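Long-range contacts in AxyAgu115A (Amphibacillus xylanus NBRC 15112, PDB 6NPS), which is a family GH115 alpha-glucuronidase, a glycoside hydrolase that probably releases glucuronic acid side groups from arabinoglucuronoxylan: residues Phe22-Glu27 with Ala53-Asp58; Val346-Ala351 with Leu375-Leu380; Gly858-Glu863 with Ile944-Asp949. The protein carries 3 engineered substitutions. One frame throughout, in Å; residues are numbered along the deposited sequence.

Contact 1 of 3, residues Phe22-Glu27 with Ala53-Asp58; sequences FYQEEE and ATKDRD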
loop_
_atom_site.group_PDB
_atom_site.type_symbol
_atom_site.label_atom_id
_atom_site.label_comp_id
_atom_site.label_asym_id
_atom_site.label_seq_id
_atom_site.Cartn_x
_atom_site.Cartn_y
_atom_site.Cartn_z
ATOM N N PHE A 22 50.030 -1.949 50.226
ATOM C CA PHE A 22 49.105 -0.902 50.652
ATOM C C PHE A 22 49.142 -0.770 52.163
ATOM O O PHE A 22 49.253 -1.766 52.885
ATOM C CB PHE A 22 47.662 -1.193 50.233
ATOM C CG PHE A 22 47.382 -0.910 48.786
ATOM C CD1 PHE A 22 47.797 -1.787 47.815
ATOM C CD2 PHE A 22 46.704 0.244 48.400
ATOM C CE1 PHE A 22 47.532 -1.553 46.481
ATOM C CE2 PHE A 22 46.439 0.494 47.049
ATOM C CZ PHE A 22 46.882 -0.400 46.093
ATOM N N TYR A 23 49.028 0.463 52.631
ATOM C CA TYR A 23 48.975 0.762 54.049
ATOM C C TYR A 23 47.528 1.051 54.419
ATOM O O TYR A 23 46.813 1.706 53.657
ATOM C CB TYR A 23 49.861 1.955 54.366
ATOM C CG TYR A 23 49.819 2.366 55.831
ATOM C CD1 TYR A 23 50.173 1.474 56.831
ATOM C CD2 TYR A 23 49.401 3.637 56.197
ATOM C CE1 TYR A 23 50.129 1.838 58.183
ATOM C CE2 TYR A 23 49.370 4.024 57.564
ATOM C CZ TYR A 23 49.725 3.116 58.536
ATOM O OH TYR A 23 49.681 3.505 59.856
ATOM N N GLN A 24 47.083 0.546 55.568
ATOM C CA GLN A 24 45.683 0.669 55.952
ATOM C C GLN A 24 45.580 1.379 57.299
ATOM O O GLN A 24 46.302 1.032 58.247
ATOM C CB GLN A 24 45.037 -0.717 56.031
ATOM C CG GLN A 24 43.555 -0.753 55.733
ATOM C CD GLN A 24 43.052 -2.178 55.506
ATOM O OE1 GLN A 24 42.853 -2.931 56.464
ATOM N NE2 GLN A 24 42.864 -2.555 54.238
ATOM N N GLU A 25 44.699 2.373 57.393
ATOM C CA GLU A 25 44.527 3.101 58.645
ATOM C C GLU A 25 43.151 2.820 59.231
ATOM O O GLU A 25 42.145 2.802 58.511
ATOM C CB GLU A 25 44.706 4.615 58.457
ATOM C CG GLU A 25 46.139 5.054 58.201
ATOM C CD GLU A 25 46.278 6.576 58.056
ATOM O OE1 GLU A 25 46.996 7.202 58.878
ATOM O OE2 GLU A 25 45.674 7.139 57.109
ATOM N N GLU A 26 43.130 2.588 60.543
ATOM C CA GLU A 26 41.885 2.527 61.300
ATOM C C GLU A 26 40.985 3.744 61.077
ATOM O O GLU A 26 39.761 3.594 61.025
ATOM C CB GLU A 26 42.234 2.402 62.793
ATOM C CG GLU A 26 41.246 1.605 63.593
ATOM C CD GLU A 26 40.179 2.464 64.268
ATOM O OE1 GLU A 26 39.342 1.873 64.978
ATOM O OE2 GLU A 26 40.158 3.706 64.086
ATOM N N GLU A 27 41.566 4.934 60.912
ATOM C CA GLU A 27 40.798 6.163 60.792
ATOM C C GLU A 27 40.182 6.350 59.415
ATOM O O GLU A 27 39.360 7.257 59.245
ATOM C CB GLU A 27 41.682 7.369 61.113
ATOM C CG GLU A 27 42.266 7.354 62.508
ATOM C CD GLU A 27 43.564 6.553 62.609
ATOM O OE1 GLU A 27 44.118 6.147 61.560
ATOM O OE2 GLU A 27 44.040 6.332 63.749
ATOM N N ALA A 53 47.557 -5.509 51.954
ATOM C CA ALA A 53 47.503 -4.319 52.787
ATOM C C ALA A 53 47.927 -4.673 54.204
ATOM O O ALA A 53 47.763 -5.811 54.650
ATOM C CB ALA A 53 46.088 -3.708 52.808
ATOM N N THR A 54 48.499 -3.708 54.911
ATOM C CA THR A 54 48.856 -3.932 56.303
ATOM C C THR A 54 48.525 -2.697 57.124
ATOM O O THR A 54 48.511 -1.578 56.606
ATOM C CB THR A 54 50.334 -4.277 56.487
ATOM O OG1 THR A 54 50.582 -4.570 57.870
ATOM C CG2 THR A 54 51.204 -3.121 56.060
ATOM N N LYS A 55 48.239 -2.912 58.410
ATOM C CA LYS A 55 48.098 -1.813 59.352
ATOM C C LYS A 55 49.388 -1.507 60.100
ATOM O O LYS A 55 49.468 -0.471 60.764
ATOM C CB LYS A 55 46.988 -2.118 60.363
ATOM C CG LYS A 55 45.660 -2.429 59.719
ATOM C CD LYS A 55 44.725 -3.132 60.695
ATOM C CE LYS A 55 43.781 -4.094 59.974
ATOM N NZ LYS A 55 42.981 -4.920 60.930
ATOM N N ASP A 56 50.395 -2.367 60.005
ATOM C CA ASP A 56 51.667 -2.169 60.690
ATOM C C ASP A 56 52.646 -1.514 59.720
ATOM O O ASP A 56 52.935 -2.067 58.647
ATOM C CB ASP A 56 52.203 -3.505 61.208
ATOM C CG ASP A 56 53.489 -3.365 62.026
ATOM O OD1 ASP A 56 54.303 -2.458 61.746
ATOM O OD2 ASP A 56 53.695 -4.180 62.954
ATOM N N ARG A 57 53.144 -0.356 60.074
ATOM C CA ARG A 57 54.056 0.333 59.198
ATOM C C ARG A 57 55.376 -0.375 58.966
ATOM O O ARG A 57 56.015 -0.176 57.976
ATOM C CB ARG A 57 54.304 1.735 59.671
ATOM C CG ARG A 57 53.160 2.644 59.392
ATOM C CD ARG A 57 52.818 3.470 60.585
ATOM N NE ARG A 57 53.448 4.751 60.475
ATOM C CZ ARG A 57 52.793 5.881 60.378
ATOM N NH1 ARG A 57 51.508 5.871 60.371
ATOM N NH2 ARG A 57 53.440 7.001 60.304
ATOM N N ASP A 58 55.819 -1.148 59.915
ATOM C CA ASP A 58 57.047 -1.895 59.677
ATOM C C ASP A 58 56.859 -3.055 58.711
ATOM O O ASP A 58 57.846 -3.680 58.323
ATOM C CB ASP A 58 57.603 -2.398 60.996
ATOM C CG ASP A 58 58.321 -1.313 61.757
ATOM O OD1 ASP A 58 59.200 -0.658 61.149
ATOM O OD2 ASP A 58 58.019 -1.124 62.956
HETATM O O HOH W 1 50.314 2.399 62.562
HETATM O O HOH W 2 44.908 -5.488 56.280
#
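Phe22 and Ala53, with Tyr23 and Thr54 beyond them, pair in parallel at the two ends of a beta-alpha-beta unit in which strands 20-23 and 53-54 are joined through helix 30-47. Two backbone hydrogen bonds hold the pair: Thr54 N gives to Phe22 O at 2.9 Å, and Gln24 N returns to Thr54 O at 2.8 Å. A CA-H...O contact adds to them, Ala53 CA standing 3.1 Å from Phe22 O. Phe22 and Ala53 meet CB to CB at 3.9 Å before the phenylalanine ring leads off towards Val65, Tyr67 and Met40. Gln24 packs by van der Waals contact, its carbon chain beside Lys55 and its NE2 3.7 Å from Ala53 CB. On the face shared by Tyr23 and Thr54, the tyrosine CG is trans to its own nitrogen (chi1 178°), which carries the ring alongside residues 53-58 as far as Arg57. There Arg57 CG packs 3.4 Å from Tyr23 CE1, and the ring and guanidinium planes are nearly perpendicular (88°). Arg57 NH2 turns to a salt bridge with Glu78 in helix 74-81, consistent with that helix fixing the guanidinium. A water joins Tyr23 OH to Lys55 O, weakly at the carbonyl. Past the strand an ST turn bends the chain, Asp56 N donating to Thr54 OG1, and Tyr23 OH lies in the guanidinium plane, 3.0 Å from Arg57 NH1.

Contact 2 of 3, residues Val346-Ala351 with Leu375-Leu380; sequences VPRMLA and LEDVIL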
loop_
_atom_site.group_PDB
_atom_site.type_symbol
_atom_site.label_atom_id
_atom_site.label_comp_id
_atom_site.label_asym_id
_atom_site.label_seq_id
_atom_site.Cartn_x
_atom_site.Cartn_y
_atom_site.Cartn_z
ATOM N N VAL A 346 20.631 21.947 52.749
ATOM C CA VAL A 346 20.003 20.716 52.285
ATOM C C VAL A 346 19.860 20.784 50.769
ATOM O O VAL A 346 19.050 21.572 50.254
ATOM C CB VAL A 346 18.645 20.475 52.958
ATOM C CG1 VAL A 346 18.109 19.127 52.510
ATOM C CG2 VAL A 346 18.832 20.531 54.455
ATOM N N PRO A 347 20.572 19.951 50.017
ATOM C CA PRO A 347 20.409 19.956 48.548
ATOM C C PRO A 347 19.006 19.493 48.168
ATOM O O PRO A 347 18.542 18.422 48.581
ATOM C CB PRO A 347 21.479 18.971 48.056
ATOM C CG PRO A 347 22.445 18.826 49.208
ATOM C CD PRO A 347 21.599 19.003 50.474
ATOM N N ARG A 348 18.327 20.317 47.379
ATOM C CA ARG A 348 16.996 20.000 46.907
ATOM C C ARG A 348 16.920 20.333 45.426
ATOM O O ARG A 348 17.694 21.159 44.915
ATOM C CB ARG A 348 15.913 20.765 47.670
ATOM C CG ARG A 348 15.819 20.447 49.160
ATOM C CD ARG A 348 15.218 21.634 49.935
ATOM N NE ARG A 348 16.164 22.751 50.012
ATOM C CZ ARG A 348 15.815 24.036 50.062
ATOM N NH1 ARG A 348 14.532 24.393 50.069
ATOM N NH2 ARG A 348 16.750 24.972 50.125
ATOM N N MET A 349 15.977 19.670 44.745
ATOM C CA MET A 349 15.840 19.793 43.298
ATOM C C MET A 349 14.359 19.786 42.932
ATOM O O MET A 349 13.581 18.978 43.452
ATOM C CB MET A 349 16.570 18.652 42.573
ATOM C CG MET A 349 16.489 18.691 41.019
ATOM S SD MET A 349 15.152 17.589 40.403
ATOM C CE MET A 349 15.920 15.977 40.656
ATOM N N LEU A 350 13.984 20.676 42.015
ATOM C CA LEU A 350 12.641 20.712 41.454
ATOM C C LEU A 350 12.763 20.439 39.962
ATOM O O LEU A 350 13.504 21.132 39.259
ATOM C CB LEU A 350 11.967 22.053 41.728
ATOM C CG LEU A 350 10.664 22.170 40.939
ATOM C CD1 LEU A 350 9.611 21.215 41.534
ATOM C CD2 LEU A 350 10.179 23.613 40.980
ATOM N N ALA A 351 12.087 19.402 39.489
ATOM C CA ALA A 351 12.167 19.028 38.088
ATOM C C ALA A 351 11.191 19.874 37.282
ATOM O O ALA A 351 9.992 19.879 37.570
ATOM C CB ALA A 351 11.857 17.545 37.928
ATOM N N LEU A 375 11.742 28.480 46.178
ATOM C CA LEU A 375 12.742 27.881 45.299
ATOM C C LEU A 375 14.144 28.447 45.500
ATOM O O LEU A 375 15.083 28.003 44.823
ATOM C CB LEU A 375 12.318 28.050 43.852
ATOM C CG LEU A 375 10.969 27.367 43.643
ATOM C CD1 LEU A 375 10.497 27.667 42.236
ATOM C CD2 LEU A 375 11.098 25.841 43.865
ATOM N N GLU A 376 14.327 29.366 46.439
ATOM C CA GLU A 376 15.668 29.861 46.699
ATOM C C GLU A 376 16.543 28.731 47.243
ATOM O O GLU A 376 16.130 27.981 48.144
ATOM C CB GLU A 376 15.625 31.057 47.652
ATOM C CG GLU A 376 16.852 31.951 47.505
ATOM C CD GLU A 376 17.366 31.976 46.065
ATOM O OE1 GLU A 376 18.408 31.330 45.797
ATOM O OE2 GLU A 376 16.751 32.651 45.207
ATOM N N ASP A 377 17.736 28.589 46.659
ATOM C CA ASP A 377 18.737 27.572 46.949
ATOM C C ASP A 377 18.363 26.224 46.355
ATOM O O ASP A 377 19.153 25.290 46.499
ATOM C CB ASP A 377 19.006 27.395 48.453
ATOM C CG ASP A 377 19.109 28.730 49.190
ATOM O OD1 ASP A 377 18.348 28.950 50.169
ATOM O OD2 ASP A 377 19.957 29.560 48.777
ATOM N N VAL A 378 17.209 26.083 45.697
ATOM C CA VAL A 378 16.822 24.821 45.073
ATOM C C VAL A 378 17.440 24.712 43.677
ATOM O O VAL A 378 17.427 25.677 42.890
ATOM C CB VAL A 378 15.288 24.698 45.012
ATOM C CG1 VAL A 378 14.880 23.430 44.229
ATOM C CG2 VAL A 378 14.707 24.669 46.415
ATOM N N ILE A 379 17.967 23.529 43.349
ATOM C CA ILE A 379 18.399 23.269 41.978
ATOM C C ILE A 379 17.175 23.150 41.078
ATOM O O ILE A 379 16.262 22.376 41.363
ATOM C CB ILE A 379 19.220 21.974 41.898
ATOM C CG1 ILE A 379 20.470 22.050 42.784
ATOM C CG2 ILE A 379 19.597 21.692 40.429
ATOM C CD1 ILE A 379 20.931 20.661 43.228
ATOM N N LEU A 380 17.178 23.867 39.949
ATOM C CA LEU A 380 16.045 23.852 39.023
ATOM C C LEU A 380 16.451 22.974 37.862
ATOM O O LEU A 380 17.303 23.353 37.042
ATOM C CB LEU A 380 15.666 25.266 38.588
ATOM C CG LEU A 380 15.195 26.180 39.736
ATOM C CD1 LEU A 380 15.004 27.632 39.321
ATOM C CD2 LEU A 380 13.878 25.664 40.299
HETATM O O HOH W 3 19.920 22.672 46.809
HETATM O O HOH W 4 13.882 27.031 49.689
#
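Val378 is the bump that fills the angle between the Arg348 side chain and its strand: one methyl, CG2, sits over one face of the Arg348 guanidinium, towards the rim and 3.7 Å from Arg348 NH1, while the other, CG1, packs on the backbone at Arg348 O and Leu350 N, 3.6 Å from the latter. This follows from CG1 lying trans to the valine nitrogen (chi1 174°). Arg348 crosses the valine at about a right angle, its chain bent at chi3, and the guanidinium is gripped in its own plane. Arg348 NE donates almost straight to Val346 O (3.1 Å, 165°). Arg348 NH1 donates to a water that in turn donates a hydrogen bond to Glu376 O, and also to the side-chain oxygen of Asn332, the main polar partner of the group. Arg348 NH2 lies 3.7 Å from Asp377 CB, the aspartate running alongside with its carboxylate too far off for a salt bridge. Were Arg348 replaced by an alanine, Val346 O and the water at Glu376 O would probably lose their donor, and Val378 CG2 the flat group it packs on. Leu350 CD2 meets Leu375 CD2 at 3.8 Å, at the start of the type II turn from Leu375 to Val378, and both leucines touch Ile328 of helix 317-338. Met349 and Ile379 share the opposite face of the sheet, where CB, CG1 and CD1 of Ile379 curl around Arg348 O. That oxygen receives Ile379 N at 2.9 Å, and Ile379 O in turn accepts Leu350 N, also at 2.9 Å. Strands 348-351 and 379-383 are thereby neighbours in an eight-stranded parallel sheet, linked through helix 356-361 in a beta-alpha-beta unit, characteristic of the TIM-barrel fold expected of the GH115 catalytic domain.

Contact 3 of 3, residues Gly858-Glu863 with Ile944-Asp949; sequences GVYELE and IVIYPD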
loop_
_atom_site.group_PDB
_atom_site.type_symbol
_atom_site.label_atom_id
_atom_site.label_comp_id
_atom_site.label_asym_id
_atom_site.label_seq_id
_atom_site.Cartn_x
_atom_site.Cartn_y
_atom_site.Cartn_z
ATOM N N GLY A 858 13.342 34.487 -11.321
ATOM C CA GLY A 858 12.008 34.169 -10.869
ATOM C C GLY A 858 11.995 33.826 -9.399
ATOM O O GLY A 858 12.987 33.999 -8.686
ATOM N N VAL A 859 10.840 33.329 -8.964
ATOM C CA VAL A 859 10.639 32.945 -7.580
ATOM C C VAL A 859 11.133 31.525 -7.394
ATOM O O VAL A 859 10.759 30.606 -8.151
ATOM C CB VAL A 859 9.165 33.068 -7.176
ATOM C CG1 VAL A 859 9.021 32.819 -5.666
ATOM C CG2 VAL A 859 8.649 34.461 -7.554
ATOM N N TYR A 860 11.989 31.348 -6.395
ATOM C CA TYR A 860 12.531 30.053 -6.033
ATOM C C TYR A 860 12.081 29.698 -4.632
ATOM O O TYR A 860 11.830 30.580 -3.794
ATOM C CB TYR A 860 14.080 30.048 -6.134
ATOM C CG TYR A 860 14.517 29.967 -7.587
ATOM C CD1 TYR A 860 14.425 31.078 -8.413
ATOM C CD2 TYR A 860 14.969 28.762 -8.147
ATOM C CE1 TYR A 860 14.799 31.011 -9.764
ATOM C CE2 TYR A 860 15.345 28.687 -9.496
ATOM C CZ TYR A 860 15.256 29.817 -10.293
ATOM O OH TYR A 860 15.607 29.769 -11.628
ATOM N N GLU A 861 11.984 28.398 -4.385
ATOM C CA GLU A 861 11.831 27.891 -3.031
ATOM C C GLU A 861 13.213 27.645 -2.445
ATOM O O GLU A 861 14.070 27.039 -3.091
ATOM C CB GLU A 861 11.003 26.606 -2.994
ATOM C CG GLU A 861 9.543 26.817 -3.357
ATOM C CD GLU A 861 8.665 27.224 -2.173
ATOM O OE1 GLU A 861 9.193 27.758 -1.171
ATOM O OE2 GLU A 861 7.432 27.014 -2.250
ATOM N N LEU A 862 13.420 28.136 -1.230
ATOM C CA LEU A 862 14.646 27.944 -0.475
ATOM C C LEU A 862 14.273 27.112 0.743
ATOM O O LEU A 862 13.507 27.560 1.595
ATOM C CB LEU A 862 15.256 29.293 -0.089
ATOM C CG LEU A 862 16.440 29.322 0.867
ATOM C CD1 LEU A 862 17.685 28.851 0.167
ATOM C CD2 LEU A 862 16.646 30.754 1.387
ATOM N N GLU A 863 14.786 25.895 0.800
ATOM C CA GLU A 863 14.438 24.946 1.833
ATOM C C GLU A 863 15.669 24.652 2.680
ATOM O O GLU A 863 16.738 24.340 2.147
ATOM C CB GLU A 863 13.895 23.668 1.204
ATOM C CG GLU A 863 13.588 22.559 2.208
ATOM C CD GLU A 863 12.934 21.346 1.557
ATOM O OE1 GLU A 863 13.283 21.019 0.395
ATOM O OE2 GLU A 863 12.052 20.734 2.202
ATOM N N ILE A 944 20.889 22.917 2.288
ATOM C CA ILE A 944 20.022 23.901 1.650
ATOM C C ILE A 944 19.644 23.350 0.280
ATOM O O ILE A 944 20.520 22.921 -0.480
ATOM C CB ILE A 944 20.727 25.257 1.479
ATOM C CG1 ILE A 944 21.353 25.718 2.804
ATOM C CG2 ILE A 944 19.777 26.274 0.886
ATOM C CD1 ILE A 944 22.392 26.833 2.639
ATOM N N VAL A 945 18.363 23.426 -0.067
ATOM C CA VAL A 945 17.891 23.015 -1.384
ATOM C C VAL A 945 17.152 24.187 -2.013
ATOM O O VAL A 945 16.340 24.829 -1.343
ATOM C CB VAL A 945 16.983 21.780 -1.280
ATOM C CG1 VAL A 945 16.491 21.387 -2.664
ATOM C CG2 VAL A 945 17.748 20.632 -0.606
ATOM N N ILE A 946 17.426 24.463 -3.300
ATOM C CA ILE A 946 16.816 25.574 -4.021
ATOM C C ILE A 946 16.225 25.043 -5.327
ATOM O O ILE A 946 16.901 24.323 -6.071
ATOM C CB ILE A 946 17.845 26.699 -4.304
ATOM C CG1 ILE A 946 18.530 27.181 -2.999
ATOM C CG2 ILE A 946 17.197 27.865 -5.061
ATOM C CD1 ILE A 946 19.825 28.068 -3.247
ATOM N N TYR A 947 14.986 25.418 -5.624
ATOM C CA TYR A 947 14.315 24.889 -6.803
ATOM C C TYR A 947 13.222 25.863 -7.196
ATOM O O TYR A 947 12.779 26.660 -6.369
ATOM C CB TYR A 947 13.738 23.485 -6.557
ATOM C CG TYR A 947 12.870 23.336 -5.330
ATOM C CD1 TYR A 947 13.428 23.023 -4.096
ATOM C CD2 TYR A 947 11.488 23.502 -5.399
ATOM C CE1 TYR A 947 12.636 22.865 -2.962
ATOM C CE2 TYR A 947 10.689 23.356 -4.261
ATOM C CZ TYR A 947 11.271 23.028 -3.058
ATOM O OH TYR A 947 10.502 22.886 -1.929
ATOM N N PRO A 948 12.815 25.879 -8.467
ATOM C CA PRO A 948 11.864 26.913 -8.896
ATOM C C PRO A 948 10.512 26.728 -8.215
ATOM O O PRO A 948 10.130 25.622 -7.811
ATOM C CB PRO A 948 11.780 26.738 -10.426
ATOM C CG PRO A 948 12.687 25.584 -10.798
ATOM C CD PRO A 948 13.470 25.168 -9.586
ATOM N N ASP A 949 9.816 27.845 -8.028
ATOM C CA ASP A 949 8.486 27.833 -7.432
ATOM C C ASP A 949 7.583 26.820 -8.126
ATOM O O ASP A 949 7.433 26.838 -9.352
ATOM C CB ASP A 949 7.868 29.233 -7.533
ATOM C CG ASP A 949 6.680 29.416 -6.609
ATOM O OD1 ASP A 949 5.974 30.447 -6.737
ATOM O OD2 ASP A 949 6.463 28.534 -5.754
HETATM O O HOH W 5 6.840 25.867 -4.596
#
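Glu861 CB sits over one face of the Tyr947 ring, toward its rim, in a CH-pi contact 3.8 Å from the ring centroid and 23° off the normal. The tyrosine CG stands between its backbone N and carbonyl carbon (chi1 51°), a crowded position that folds the ring over towards the facing strand. Glu863 approaches the same ring from its edge, OE1 lying 3.9 Å from Tyr947 CE1. Beyond the ring the bent Glu861 chain brings OE2 to 3.9 Å from Asp949 OD2, the two carboxylates nearly perpendicular. A water donates to both oxygens, and it and Lys920, which forms a salt bridge with Glu861 and a weak, long ion pair with Asp949, probably offset the repulsion. On the other face Leu862 runs side by side with Ile944 and Ile946, its CD1 fitting tightly against Ile944 CG2 (3.4 Å) and resting 3.7 Å from Ile946 CG1. Tyr860 CD2 touches Ile946 CG2 at 3.9 Å, and Tyr860 OH is tied to Glu856 O. Five backbone hydrogen bonds hold the strands, Glu861 with Tyr947 and Glu863 with Val945 bonding both ways and Asp949 N reaching Val859 O. The antiparallel pairing is consistent with the beta-sandwich of galactose-binding-like domains. Strand 858-866 also pairs with 915-923 and strand 940-948 with 794-797, while strand 847-854 packs through Tyr850 and Phe852 against Ile944 and Ile946.

From the N terminus the three contacts follow one another in series, none enclosing or crossing another. Contact 1 closes a loop of 25 residues built mostly from helix 30-47 and ties together the small parallel sheet near the start of the chain. Contact 2 closes a similar span of 23 residues within the barrel region, its nearest atoms about 23 Å from those of contact 1. Contact 3 spans 80 residues rich in strand and pins the late strand 940-948 to 858-866 in the C-terminal domain, about 34 Å from contact 2 between nearest atoms. Contacts 1 and 3 lie on opposite sides of the chain's centre, their own centres 76 Å apart.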